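Local structure of putative diflavin flavoprotein A 5 (Nostoc sp. PCC 7120, 4FEK) at residues D8-P13 against V20-S25; Y46-D51 against K142-K147; I56-E61 against P94-L99; Q105-C110 against N126-P131; T167-T172 against V224-V229. The protein probably transfers electrons from NADH to oxygen, reducing it to water, and is represented here by its N-terminal metallo-beta-lactamase-like domain. All coordinates share one frame; numbering follows the deposited sequence.

Contact 1. Residues D8-P13 against V20-S25; sequences DVQVLP and VLRARS
R24 reaches across a beta hairpin to D8, and nearly every atom of its side chain meets strand 8-13. R24 CB lies 3.5 Å from D8 OD1, and CG of R24 stays beside the same oxygen. R24 CD then comes 3.7 Å from Q10 OE1. A bend at chi3 (-62°) turns the guanidinium back toward the carboxylate, which it holds side-on: R24 NE binds D8 OD1 at 2.8 Å and R24 NH2 binds D8 OD2 at 2.8 Å. Each oxygen offers its syn lone pair, and the two planes are only 13° apart. The amide of Q10 lies over one face of this guanidinium, near its rim. The same amide, at the end of an extended chain, gives Q10 OE1 to R22 NH1 in a straight bond of 2.8 Å. Q10 and R22 also pair through their backbones in both directions. On the other face of the antiparallel pair the chemistry is apolar: V9 CG1 rests 3.9 Å from L21 CB, and V11 CG2 is 3.9 Å from L21 CG, while V9 and A23 pack against helix 61-74. R24 NH1 has a further salt bridge to D183, and R22 NH2 bonds to G232 O. The hairpin is apolar beneath helix 61-74 and, on the other face, polar along D8, Q10, R22 and R24, with L12 and V20 at its far end; D8 and D183 probably balance the charge of a buried R24.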
# COMPACT_ATOMS: atom_id res chain seq x y z
N ASP A 8 16.87 -3.66 -5.85
CA ASP A 8 17.32 -2.35 -5.36
C ASP A 8 16.11 -1.55 -4.85
O ASP A 8 14.97 -2.01 -4.95
CB ASP A 8 18.07 -1.56 -6.44
CG ASP A 8 17.20 -1.22 -7.65
OD1 ASP A 8 15.96 -1.09 -7.52
OD2 ASP A 8 17.75 -1.05 -8.76
N VAL A 9 16.36 -0.36 -4.33
CA VAL A 9 15.25 0.50 -3.93
C VAL A 9 15.35 1.82 -4.67
O VAL A 9 16.40 2.45 -4.71
CB VAL A 9 15.23 0.73 -2.39
CG1 VAL A 9 14.09 1.67 -2.01
CG2 VAL A 9 15.10 -0.59 -1.67
N GLN A 10 14.25 2.22 -5.28
CA GLN A 10 14.19 3.45 -6.04
C GLN A 10 13.45 4.49 -5.19
O GLN A 10 12.30 4.27 -4.79
CB GLN A 10 13.48 3.11 -7.36
CG GLN A 10 13.36 4.18 -8.40
CD GLN A 10 12.65 3.65 -9.63
OE1 GLN A 10 11.68 2.90 -9.52
NE2 GLN A 10 13.13 4.02 -10.80
N VAL A 11 14.12 5.61 -4.88
CA VAL A 11 13.50 6.64 -4.05
C VAL A 11 13.28 7.93 -4.86
O VAL A 11 14.17 8.37 -5.56
CB VAL A 11 14.39 6.96 -2.83
CG1 VAL A 11 13.67 7.92 -1.89
CG2 VAL A 11 14.76 5.66 -2.11
N LEU A 12 12.09 8.52 -4.75
CA LEU A 12 11.71 9.68 -5.55
C LEU A 12 10.68 10.50 -4.79
O LEU A 12 9.77 9.95 -4.17
CB LEU A 12 11.10 9.20 -6.87
CG LEU A 12 11.27 9.85 -8.25
CD1 LEU A 12 9.91 10.11 -8.92
CD2 LEU A 12 12.12 11.14 -8.27
N PRO A 13 10.82 11.84 -4.81
CA PRO A 13 9.75 12.73 -4.35
C PRO A 13 8.55 12.61 -5.28
O PRO A 13 8.72 12.56 -6.49
CB PRO A 13 10.35 14.14 -4.52
CG PRO A 13 11.83 13.93 -4.55
CD PRO A 13 12.06 12.57 -5.15
N VAL A 20 8.27 8.20 -2.45
CA VAL A 20 8.05 6.75 -2.59
C VAL A 20 9.40 6.08 -2.49
O VAL A 20 10.42 6.65 -2.93
CB VAL A 20 7.31 6.36 -3.92
CG1 VAL A 20 8.09 6.79 -5.17
CG2 VAL A 20 7.04 4.83 -3.97
N LEU A 21 9.43 4.90 -1.84
CA LEU A 21 10.53 3.97 -1.94
C LEU A 21 9.98 2.73 -2.64
O LEU A 21 9.12 2.06 -2.09
CB LEU A 21 11.03 3.57 -0.54
CG LEU A 21 11.88 4.60 0.22
CD1 LEU A 21 11.01 5.73 0.74
CD2 LEU A 21 12.67 3.93 1.35
N ARG A 22 10.45 2.46 -3.86
CA ARG A 22 10.00 1.26 -4.59
C ARG A 22 11.08 0.20 -4.49
O ARG A 22 12.17 0.35 -5.05
CB ARG A 22 9.76 1.57 -6.07
CG ARG A 22 8.91 2.79 -6.35
CD ARG A 22 8.92 3.05 -7.86
NE ARG A 22 7.99 2.19 -8.55
CZ ARG A 22 8.17 1.56 -9.70
NH1 ARG A 22 9.30 1.62 -10.39
NH2 ARG A 22 7.19 0.82 -10.17
N ALA A 23 10.81 -0.85 -3.73
CA ALA A 23 11.72 -1.97 -3.64
C ALA A 23 11.46 -2.81 -4.86
O ALA A 23 10.32 -3.24 -5.08
CB ALA A 23 11.42 -2.77 -2.40
N ARG A 24 12.49 -3.04 -5.66
CA ARG A 24 12.30 -3.64 -6.98
C ARG A 24 12.90 -5.02 -7.07
O ARG A 24 13.98 -5.29 -6.52
CB ARG A 24 12.90 -2.73 -8.07
CG ARG A 24 12.30 -1.34 -8.10
CD ARG A 24 12.66 -0.62 -9.37
NE ARG A 24 14.11 -0.44 -9.51
CZ ARG A 24 14.71 -0.03 -10.62
NH1 ARG A 24 13.99 0.27 -11.70
NH2 ARG A 24 16.03 0.08 -10.66
N SER A 25 12.19 -5.91 -7.77
CA SER A 25 12.73 -7.22 -8.10
C SER A 25 12.44 -7.60 -9.56
O SER A 25 11.29 -7.56 -10.01
CB SER A 25 12.20 -8.30 -7.17
OG SER A 25 12.80 -9.57 -7.47

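Contact 2. Residues Y46-D51 against K142-K147; sequences YVIEGD and KGHVLK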
# COMPACT_ATOMS: atom_id res chain seq x y z
N TYR A 46 5.85 4.42 1.33
CA TYR A 46 5.79 5.87 1.18
C TYR A 46 6.17 6.56 2.50
O TYR A 46 6.02 5.97 3.57
CB TYR A 46 4.38 6.30 0.76
CG TYR A 46 3.98 5.70 -0.56
CD1 TYR A 46 4.23 6.36 -1.75
CD2 TYR A 46 3.40 4.42 -0.63
CE1 TYR A 46 3.89 5.79 -2.99
CE2 TYR A 46 3.07 3.85 -1.85
CZ TYR A 46 3.30 4.53 -3.02
OH TYR A 46 2.95 3.95 -4.23
N VAL A 47 6.65 7.80 2.40
CA VAL A 47 7.02 8.60 3.57
C VAL A 47 6.38 9.97 3.41
O VAL A 47 6.54 10.61 2.37
CB VAL A 47 8.55 8.81 3.67
CG1 VAL A 47 8.89 9.54 4.97
CG2 VAL A 47 9.28 7.46 3.60
N ILE A 48 5.58 10.38 4.39
CA ILE A 48 5.04 11.74 4.41
C ILE A 48 5.66 12.49 5.60
O ILE A 48 5.54 12.05 6.75
CB ILE A 48 3.51 11.77 4.55
CG1 ILE A 48 2.83 10.96 3.44
CG2 ILE A 48 3.00 13.22 4.55
CD1 ILE A 48 1.38 10.56 3.79
N GLU A 49 6.29 13.62 5.32
CA GLU A 49 6.95 14.37 6.39
C GLU A 49 6.26 15.68 6.66
O GLU A 49 6.51 16.66 5.96
CB GLU A 49 8.41 14.67 6.02
CG GLU A 49 9.32 13.47 6.01
CD GLU A 49 10.75 13.85 5.64
OE1 GLU A 49 11.01 15.06 5.42
OE2 GLU A 49 11.61 12.94 5.59
N GLY A 50 5.38 15.72 7.65
CA GLY A 50 4.79 16.98 8.04
C GLY A 50 5.53 17.44 9.28
O GLY A 50 6.74 17.24 9.39
N ASP A 51 4.80 18.03 10.21
CA ASP A 51 5.27 18.19 11.57
C ASP A 51 5.63 16.82 12.17
O ASP A 51 6.63 16.69 12.89
CB ASP A 51 4.18 18.85 12.41
CG ASP A 51 4.05 20.34 12.11
OD1 ASP A 51 5.06 20.95 11.68
OD2 ASP A 51 2.95 20.90 12.30
N LYS A 142 1.25 20.68 8.76
CA LYS A 142 1.52 21.32 7.47
C LYS A 142 0.44 21.05 6.41
O LYS A 142 0.69 21.17 5.20
CB LYS A 142 2.92 20.93 6.96
CG LYS A 142 4.03 21.42 7.88
CD LYS A 142 5.38 20.78 7.57
CE LYS A 142 6.46 21.26 8.54
NZ LYS A 142 7.84 20.88 8.10
N GLY A 143 -0.75 20.68 6.88
CA GLY A 143 -1.87 20.43 6.00
C GLY A 143 -2.10 18.95 5.73
O GLY A 143 -3.14 18.58 5.18
N HIS A 144 -1.15 18.11 6.12
CA HIS A 144 -1.23 16.68 5.83
C HIS A 144 -2.15 15.99 6.81
O HIS A 144 -1.69 15.31 7.74
CB HIS A 144 0.16 16.04 5.81
CG HIS A 144 1.04 16.57 4.73
ND1 HIS A 144 1.04 16.06 3.45
CD2 HIS A 144 1.92 17.60 4.72
CE1 HIS A 144 1.90 16.74 2.71
NE2 HIS A 144 2.44 17.69 3.45
N VAL A 145 -3.44 16.20 6.63
CA VAL A 145 -4.45 15.51 7.40
C VAL A 145 -4.80 14.23 6.65
O VAL A 145 -5.16 14.26 5.47
CB VAL A 145 -5.72 16.36 7.57
CG1 VAL A 145 -6.74 15.62 8.41
CG2 VAL A 145 -5.37 17.72 8.19
N LEU A 146 -4.66 13.10 7.33
CA LEU A 146 -4.94 11.80 6.73
C LEU A 146 -6.37 11.35 7.03
O LEU A 146 -6.77 11.32 8.19
CB LEU A 146 -3.99 10.76 7.31
CG LEU A 146 -2.69 10.52 6.55
CD1 LEU A 146 -2.24 11.75 5.83
CD2 LEU A 146 -1.60 9.97 7.47
N LYS A 147 -7.12 11.02 5.99
CA LYS A 147 -8.44 10.41 6.14
C LYS A 147 -8.29 8.91 5.92
O LYS A 147 -7.49 8.49 5.09
CB LYS A 147 -9.41 10.99 5.12
CG LYS A 147 -9.56 12.52 5.23
CD LYS A 147 -10.78 13.02 4.46
CE LYS A 147 -11.15 14.45 4.88
NZ LYS A 147 -12.31 14.96 4.11
O HOH W 1 8.29 18.79 6.00
O HOH W 2 1.35 22.40 11.22
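I48 lays its CG2 methyl over one face of the H144 imidazole, a CH-pi contact 4.0 Å from the ring centroid and 29° off the ring normal. The contact joins the two sheets of the metallo-beta-lactamase sandwich near one end: I48 belongs to strand 41-49 of the larger sheet, and H144 immediately precedes strand 145-150 of the smaller one. The ring atom nearest the methyl is H144 ND1, 3.6 Å from I48 CG2. The other branch of I48 points deeper between the sheets, where I48 CD1 meets L146 CD1 at 4.3 Å. Ring rotation is fixed from outside, since H144 ND1 bonds to D164 OD2 and H144 NE2 bonds to N17 ND2. H144 is the centre of an inverse gamma turn, with V145 N bonded to G143 O. Farther out, the extended K142 chain runs past the backbone of G50, with K142 CD 3.8 Å from G50 C. K142 NZ stays 4.5 Å from D51 OD1, beyond a salt bridge. A water links K142 NZ (3.0 Å) to E49 O (2.8 Å), donating to the carbonyl.

Contact 3. Residues I56-E61 against P94-L99; sequences IDPPVE and PTFKAL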
# COMPACT_ATOMS: atom_id res chain seq x y z
N ILE A 56 4.24 4.53 5.13
CA ILE A 56 3.10 3.74 4.73
C ILE A 56 3.57 2.45 4.06
O ILE A 56 4.36 2.51 3.12
CB ILE A 56 2.22 4.53 3.77
CG1 ILE A 56 1.58 5.71 4.52
CG2 ILE A 56 1.15 3.60 3.15
CD1 ILE A 56 1.04 6.81 3.64
N ASP A 57 3.12 1.31 4.58
CA ASP A 57 3.39 -0.03 4.00
C ASP A 57 4.85 -0.50 3.81
O ASP A 57 5.30 -0.66 2.67
CB ASP A 57 2.64 -0.21 2.67
CG ASP A 57 1.13 -0.33 2.86
OD1 ASP A 57 0.72 -0.94 3.87
OD2 ASP A 57 0.35 0.19 2.02
N PRO A 58 5.57 -0.75 4.91
CA PRO A 58 6.90 -1.40 4.83
C PRO A 58 6.77 -2.79 4.18
O PRO A 58 5.81 -3.49 4.46
CB PRO A 58 7.31 -1.57 6.30
CG PRO A 58 6.42 -0.64 7.09
CD PRO A 58 5.12 -0.57 6.30
N PRO A 59 7.72 -3.16 3.31
CA PRO A 59 7.61 -4.38 2.49
C PRO A 59 7.86 -5.69 3.24
O PRO A 59 8.23 -5.69 4.43
CB PRO A 59 8.69 -4.19 1.44
CG PRO A 59 9.73 -3.34 2.16
CD PRO A 59 8.92 -2.37 2.95
N VAL A 60 7.69 -6.81 2.54
CA VAL A 60 7.88 -8.15 3.11
C VAL A 60 9.34 -8.42 3.44
O VAL A 60 10.21 -7.67 2.99
CB VAL A 60 7.41 -9.25 2.15
CG1 VAL A 60 5.91 -9.10 1.86
CG2 VAL A 60 8.23 -9.22 0.86
N GLU A 61 9.59 -9.50 4.19
CA GLU A 61 10.96 -9.83 4.65
C GLU A 61 11.97 -9.86 3.51
O GLU A 61 13.14 -9.48 3.68
CB GLU A 61 10.99 -11.16 5.43
CG GLU A 61 12.42 -11.54 5.89
CD GLU A 61 12.46 -12.65 6.92
OE1 GLU A 61 11.52 -13.46 6.98
OE2 GLU A 61 13.46 -12.70 7.68
N PRO A 94 8.72 -9.73 10.20
CA PRO A 94 10.15 -9.43 10.41
C PRO A 94 10.52 -7.98 10.11
O PRO A 94 11.35 -7.39 10.81
CB PRO A 94 10.85 -10.39 9.45
CG PRO A 94 9.88 -11.56 9.33
CD PRO A 94 8.52 -10.94 9.38
N THR A 95 9.91 -7.38 9.10
CA THR A 95 10.15 -5.97 8.82
C THR A 95 9.64 -5.05 9.94
O THR A 95 10.30 -4.08 10.31
CB THR A 95 9.54 -5.53 7.45
OG1 THR A 95 9.89 -6.51 6.45
CG2 THR A 95 10.08 -4.16 7.03
N PHE A 96 8.45 -5.36 10.48
CA PHE A 96 7.91 -4.60 11.61
C PHE A 96 8.83 -4.74 12.81
O PHE A 96 9.05 -3.78 13.55
CB PHE A 96 6.52 -5.12 12.01
CG PHE A 96 5.47 -4.95 10.95
CD1 PHE A 96 5.67 -4.10 9.89
CD2 PHE A 96 4.28 -5.65 11.04
CE1 PHE A 96 4.69 -3.94 8.91
CE2 PHE A 96 3.30 -5.51 10.06
CZ PHE A 96 3.51 -4.65 9.00
N LYS A 97 9.35 -5.95 13.01
CA LYS A 97 10.22 -6.25 14.15
C LYS A 97 11.51 -5.44 14.09
O LYS A 97 11.97 -4.91 15.11
CB LYS A 97 10.52 -7.75 14.22
CG LYS A 97 11.38 -8.17 15.44
CD LYS A 97 11.56 -9.69 15.49
CE LYS A 97 12.52 -10.09 16.61
NZ LYS A 97 13.88 -9.51 16.44
N ALA A 98 12.09 -5.32 12.90
CA ALA A 98 13.30 -4.50 12.72
C ALA A 98 13.03 -3.02 12.94
O ALA A 98 13.82 -2.32 13.59
CB ALA A 98 13.90 -4.74 11.35
N LEU A 99 11.91 -2.54 12.40
CA LEU A 99 11.49 -1.16 12.59
C LEU A 99 11.33 -0.83 14.06
O LEU A 99 11.83 0.20 14.50
CB LEU A 99 10.16 -0.88 11.87
CG LEU A 99 10.30 -0.55 10.39
CD1 LEU A 99 8.93 -0.46 9.74
CD2 LEU A 99 11.07 0.74 10.20
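T95 and P59 supply the polar link of this contact: T95 OG1 donates to P59 O at 2.7 Å, approaching with a tilt of 21° from the carbonyl plane. The threonine sits in the first turn of helix 93-102, and with OG1 anti to its own carbonyl carbon (chi1 -46°) the hydroxyl faces the loop while the methyl turns toward P58. Apolar packing centres on that proline. P58 CB is 3.9 Å from T95 CG2, and P58 CG lies 3.7 Å from L99 CD1, one turn further along the helix. P58 CG also meets the F96 ring at its edge, 4.1 Å from F96 CE1, so the pyrrolidine rests against threonine, phenylalanine and leucine of the helix. A third kind of contact lies at the more exposed end, where the extended side chain of E61 crosses the P94 ring at about a right angle. E61 OE1 comes within 3.4 Å of P94 CG, a van der Waals contact rather than a polar bond. R92 NH1 bonds to P58 O, and V60 lies beside a phosphate ion that probably comes from the crystallisation liquor. The loop leads from strand 53-56 of the larger metallo-beta-lactamase sheet into helix 61-74. It packs on helix 93-102, which lies against the same sheet, while P59 touches Y67 and T95 touches M64, both of helix 61-74, and P58 touches V83 of strand 80-84.

Contact 4. Residues Q105-C110 against N126-P131; sequences QITFVC and NLNILP
The carbonyl oxygen of N128 receives F108 N at 2.9 Å, with an N-H...O angle of 162°, and is also approached by T107 CA at 3.5 Å and by the edge of the F108 ring. From here the parallel pairing runs on through F108 with I129, V109 with L130 and C110 with P131. F108 O faces L130 N, and C110 N bonds to L130 O at 3.3 Å, the latter donor lying well above the carbonyl plane. P131 has no N-H to offer, but its CA approaches C110 O. At the start of the pair, N128 turns its amide back along the neighbouring chain, and ND2 makes a weak bond to I106 O. T107 crosses N128 at about a right angle, with T107 OG1 3.6 Å from N128 CB. T107 CG2 lies 3.8 Å from L130 CB; that methyl is anti to the backbone N (chi1 -67° for OG1), which directs it across to the leucine of the neighbouring strand. V109 lies alongside L130 on this same face. The opposite face carries F108, I129 and C110: F108 CE1 reaches L127 CG at 4.1 Å, and C110 SG touches I129 CG2 at 3.7 Å. These two strands belong to the beta-alpha-beta unit formed with helix 112-121, whose L118 covers both F108 and I129. Strand 129-132 is an edge strand of the seven-stranded sheet, strand 107-111 continues the pairing to strand 80-84, and L100 of helix 93-102 packs on F108 and L127.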
# COMPACT_ATOMS: atom_id res chain seq x y z
N GLN A 105 9.67 4.05 19.44
CA GLN A 105 8.62 5.02 19.69
C GLN A 105 7.44 4.98 18.68
O GLN A 105 6.42 5.64 18.90
CB GLN A 105 9.21 6.43 19.71
CG GLN A 105 9.39 7.08 18.33
CD GLN A 105 10.65 6.64 17.60
OE1 GLN A 105 11.46 5.89 18.14
NE2 GLN A 105 10.83 7.12 16.38
N ILE A 106 7.57 4.24 17.59
CA ILE A 106 6.53 4.27 16.54
C ILE A 106 5.15 3.83 17.01
O ILE A 106 5.01 3.01 17.93
CB ILE A 106 6.90 3.41 15.33
CG1 ILE A 106 7.15 1.97 15.77
CG2 ILE A 106 8.10 3.96 14.64
CD1 ILE A 106 7.59 1.05 14.62
N THR A 107 4.13 4.38 16.37
CA THR A 107 2.77 3.91 16.59
C THR A 107 2.27 3.30 15.30
O THR A 107 2.41 3.87 14.22
CB THR A 107 1.83 5.04 17.05
OG1 THR A 107 2.23 5.47 18.35
CG2 THR A 107 0.38 4.54 17.11
N PHE A 108 1.75 2.09 15.43
CA PHE A 108 1.13 1.40 14.32
C PHE A 108 -0.28 1.92 14.11
O PHE A 108 -1.05 2.08 15.06
CB PHE A 108 1.13 -0.11 14.57
CG PHE A 108 2.48 -0.72 14.47
CD1 PHE A 108 3.24 -0.96 15.61
CD2 PHE A 108 3.03 -1.01 13.23
CE1 PHE A 108 4.50 -1.50 15.51
CE2 PHE A 108 4.29 -1.55 13.12
CZ PHE A 108 5.03 -1.80 14.27
N VAL A 109 -0.61 2.21 12.85
CA VAL A 109 -1.92 2.73 12.48
C VAL A 109 -2.49 1.71 11.49
O VAL A 109 -1.89 1.39 10.47
CB VAL A 109 -1.82 4.12 11.81
CG1 VAL A 109 -3.22 4.62 11.40
CG2 VAL A 109 -1.16 5.11 12.76
N CYS A 110 -3.63 1.14 11.84
CA CYS A 110 -4.18 0.06 11.03
C CYS A 110 -5.68 0.06 11.15
O CYS A 110 -6.25 0.75 11.99
CB CYS A 110 -3.63 -1.30 11.48
SG CYS A 110 -3.96 -1.69 13.24
N ASN A 126 5.00 -4.36 24.34
CA ASN A 126 3.78 -3.56 24.48
C ASN A 126 3.62 -2.56 23.35
O ASN A 126 4.12 -1.44 23.43
CB ASN A 126 3.66 -2.87 25.85
CG ASN A 126 2.20 -2.71 26.28
OD1 ASN A 126 1.31 -2.53 25.44
ND2 ASN A 126 1.95 -2.79 27.58
N LEU A 127 2.92 -2.99 22.31
CA LEU A 127 2.84 -2.22 21.07
C LEU A 127 1.97 -0.98 21.25
O LEU A 127 0.96 -1.00 21.96
CB LEU A 127 2.27 -3.09 19.95
CG LEU A 127 3.21 -3.59 18.85
CD1 LEU A 127 4.59 -3.97 19.37
CD2 LEU A 127 2.56 -4.75 18.09
N ASN A 128 2.38 0.11 20.61
CA ASN A 128 1.52 1.27 20.46
C ASN A 128 0.74 1.10 19.16
O ASN A 128 1.33 1.06 18.08
CB ASN A 128 2.38 2.53 20.40
CG ASN A 128 3.34 2.63 21.58
OD1 ASN A 128 2.98 2.28 22.70
ND2 ASN A 128 4.56 3.10 21.31
N ILE A 129 -0.58 0.97 19.25
CA ILE A 129 -1.41 0.81 18.06
C ILE A 129 -2.56 1.82 18.03
O ILE A 129 -3.26 2.02 19.02
CB ILE A 129 -1.98 -0.62 17.95
CG1 ILE A 129 -0.85 -1.64 18.01
CG2 ILE A 129 -2.78 -0.80 16.66
CD1 ILE A 129 -1.33 -3.03 18.03
N LEU A 130 -2.74 2.46 16.88
CA LEU A 130 -3.84 3.39 16.67
C LEU A 130 -4.81 2.80 15.62
O LEU A 130 -4.60 2.94 14.42
CB LEU A 130 -3.29 4.72 16.20
CG LEU A 130 -4.25 5.87 15.97
CD1 LEU A 130 -5.27 5.96 17.09
CD2 LEU A 130 -3.45 7.15 15.86
N PRO A 131 -5.85 2.11 16.08
CA PRO A 131 -6.77 1.59 15.05
C PRO A 131 -7.64 2.69 14.42
O PRO A 131 -8.02 3.64 15.10
CB PRO A 131 -7.60 0.55 15.80
CG PRO A 131 -7.47 0.91 17.25
CD PRO A 131 -6.15 1.59 17.43

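Contact 5. Residues T167-T172 against V224-V229; sequences TQILYT and VRLYAV
I169 and L226 lie side by side and point the same way, with I169 CD1 3.9 Å from L226 CD2. Two residues further along, on the same face, the methyl of A228 packs against both Y171 and I169: A228 CB is 3.5 Å from Y171 CD1, meeting the ring obliquely, and 3.6 Å from I169 CG2. Placed anti to the backbone N, I169 CG2 also turns to cover one face of the Y171 ring, near its rim. On the other face of the sheet L170 runs alongside Y227, with L170 CD2 4.0 Å from Y227 CE1. The CB of L170 also meets V224 CG1, while T172 CG2 comes obliquely to the same Y227 ring. The phenol end of Y227 is held elsewhere, by T243 OG1. At the entrance to the pair, Q168 and R225 cross obliquely with amide and guanidinium planes 37° apart; R225 NE gives Q168 OE1 a bent bond of 3.3 Å, the acceptor lying in the guanidinium plane. Their backbones are joined more firmly, R225 N to Q168 O at 2.8 Å. L226 N, by contrast, is buried without a partner. The parallel pairing then alternates sides, L170 N to L226 O, A228 N to L170 O and finally T172 N to A228 O, with the donor above the carbonyl plane; A228 centres an inverse gamma turn. Strand 226-229 is an outermost strand of the smaller sheet, added parallel to strand 169-173 after helices 194-205 and 209-219, an arrangement that belongs to the two-sheet metallo-beta-lactamase fold.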
# COMPACT_ATOMS: atom_id res chain seq x y z
N THR A 167 -2.14 16.55 -0.48
CA THR A 167 -1.58 16.19 -1.76
C THR A 167 -2.61 15.49 -2.67
O THR A 167 -2.35 15.27 -3.86
CB THR A 167 -0.39 15.24 -1.56
OG1 THR A 167 -0.86 14.01 -1.00
CG2 THR A 167 0.65 15.86 -0.60
N GLN A 168 -3.76 15.15 -2.11
CA GLN A 168 -4.80 14.40 -2.83
C GLN A 168 -4.30 13.06 -3.37
O GLN A 168 -4.72 12.58 -4.44
CB GLN A 168 -5.46 15.24 -3.93
CG GLN A 168 -5.96 16.57 -3.38
CD GLN A 168 -6.82 17.35 -4.34
OE1 GLN A 168 -6.54 17.44 -5.52
NE2 GLN A 168 -7.89 17.93 -3.81
N ILE A 169 -3.41 12.44 -2.62
CA ILE A 169 -2.91 11.12 -2.95
C ILE A 169 -3.71 10.10 -2.14
O ILE A 169 -3.92 10.27 -0.94
CB ILE A 169 -1.41 10.97 -2.64
CG1 ILE A 169 -0.54 11.84 -3.58
CG2 ILE A 169 -0.98 9.53 -2.77
CD1 ILE A 169 0.97 11.77 -3.24
N LEU A 170 -4.16 9.05 -2.80
CA LEU A 170 -4.81 7.95 -2.12
C LEU A 170 -3.87 6.76 -2.10
O LEU A 170 -3.42 6.29 -3.16
CB LEU A 170 -6.11 7.61 -2.85
CG LEU A 170 -6.90 6.47 -2.22
CD1 LEU A 170 -7.40 6.92 -0.87
CD2 LEU A 170 -8.09 6.08 -3.14
N TYR A 171 -3.56 6.27 -0.90
CA TYR A 171 -2.66 5.13 -0.69
C TYR A 171 -3.55 3.89 -0.68
O TYR A 171 -4.37 3.73 0.23
CB TYR A 171 -1.88 5.30 0.62
CG TYR A 171 -0.99 6.56 0.57
CD1 TYR A 171 0.32 6.48 0.09
CD2 TYR A 171 -1.50 7.81 0.92
CE1 TYR A 171 1.12 7.62 0.00
CE2 TYR A 171 -0.70 8.98 0.81
CZ TYR A 171 0.60 8.86 0.35
OH TYR A 171 1.40 9.98 0.24
N THR A 172 -3.41 3.04 -1.69
CA THR A 172 -4.42 2.02 -1.96
C THR A 172 -3.89 0.61 -1.74
O THR A 172 -4.66 -0.36 -1.88
CB THR A 172 -4.98 2.10 -3.41
OG1 THR A 172 -3.93 1.83 -4.36
CG2 THR A 172 -5.58 3.46 -3.68
N VAL A 224 -8.94 12.78 -6.19
CA VAL A 224 -7.65 12.07 -6.19
C VAL A 224 -6.79 12.38 -7.41
O VAL A 224 -7.24 12.28 -8.55
CB VAL A 224 -7.85 10.53 -6.13
CG1 VAL A 224 -6.51 9.82 -5.96
CG2 VAL A 224 -8.80 10.14 -5.04
N ARG A 225 -5.53 12.73 -7.16
CA ARG A 225 -4.59 13.01 -8.23
C ARG A 225 -3.68 11.82 -8.51
O ARG A 225 -3.11 11.73 -9.59
CB ARG A 225 -3.73 14.23 -7.88
CG ARG A 225 -4.51 15.53 -7.80
CD ARG A 225 -3.60 16.68 -7.38
NE ARG A 225 -4.18 17.97 -7.73
CZ ARG A 225 -3.67 18.79 -8.65
NH1 ARG A 225 -2.56 18.46 -9.30
NH2 ARG A 225 -4.27 19.94 -8.90
N LEU A 226 -3.54 10.93 -7.53
CA LEU A 226 -2.62 9.79 -7.67
C LEU A 226 -3.11 8.61 -6.85
O LEU A 226 -3.51 8.78 -5.69
CB LEU A 226 -1.22 10.18 -7.19
CG LEU A 226 -0.12 9.13 -7.33
CD1 LEU A 226 0.37 9.11 -8.77
CD2 LEU A 226 1.04 9.38 -6.35
N TYR A 227 -3.07 7.41 -7.44
CA TYR A 227 -3.16 6.18 -6.65
C TYR A 227 -1.74 5.73 -6.33
O TYR A 227 -1.02 5.22 -7.20
CB TYR A 227 -3.87 5.02 -7.40
CG TYR A 227 -5.35 5.20 -7.66
CD1 TYR A 227 -6.14 5.98 -6.83
CD2 TYR A 227 -5.97 4.53 -8.71
CE1 TYR A 227 -7.50 6.12 -7.06
CE2 TYR A 227 -7.34 4.66 -8.94
CZ TYR A 227 -8.10 5.45 -8.11
OH TYR A 227 -9.46 5.59 -8.35
N ALA A 228 -1.35 5.93 -5.07
CA ALA A 228 -0.08 5.44 -4.57
C ALA A 228 -0.24 3.97 -4.20
O ALA A 228 -0.48 3.64 -3.04
CB ALA A 228 0.37 6.25 -3.37
N VAL A 229 -0.13 3.12 -5.21
CA VAL A 229 -0.40 1.69 -5.08
C VAL A 229 0.75 0.92 -4.42
O VAL A 229 1.86 1.41 -4.35
CB VAL A 229 -0.63 1.09 -6.46
CG1 VAL A 229 -1.77 1.85 -7.18
CG2 VAL A 229 0.68 1.14 -7.30

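In the fold
From the N terminus, contact 1 closes a short hairpin at the outer end of the larger sheet and touches contact 2 where V20 and L21 pack on Y46 and V47. Contact 2 spans a long loop that brings the two sheets together, and within it contacts 3 and 4 close first, one after the other. Contact 3 fixes the loop after strand 53-56 to helix 93-102, which leads into contact 4 at the far edge of the same sheet; F96 meets F108 there. Contact 5 closes last, in the smaller sheet. Y46 ties it back to contact 2 through its hydroxyl bond to V229 O and its edge-to-face packing on Y171.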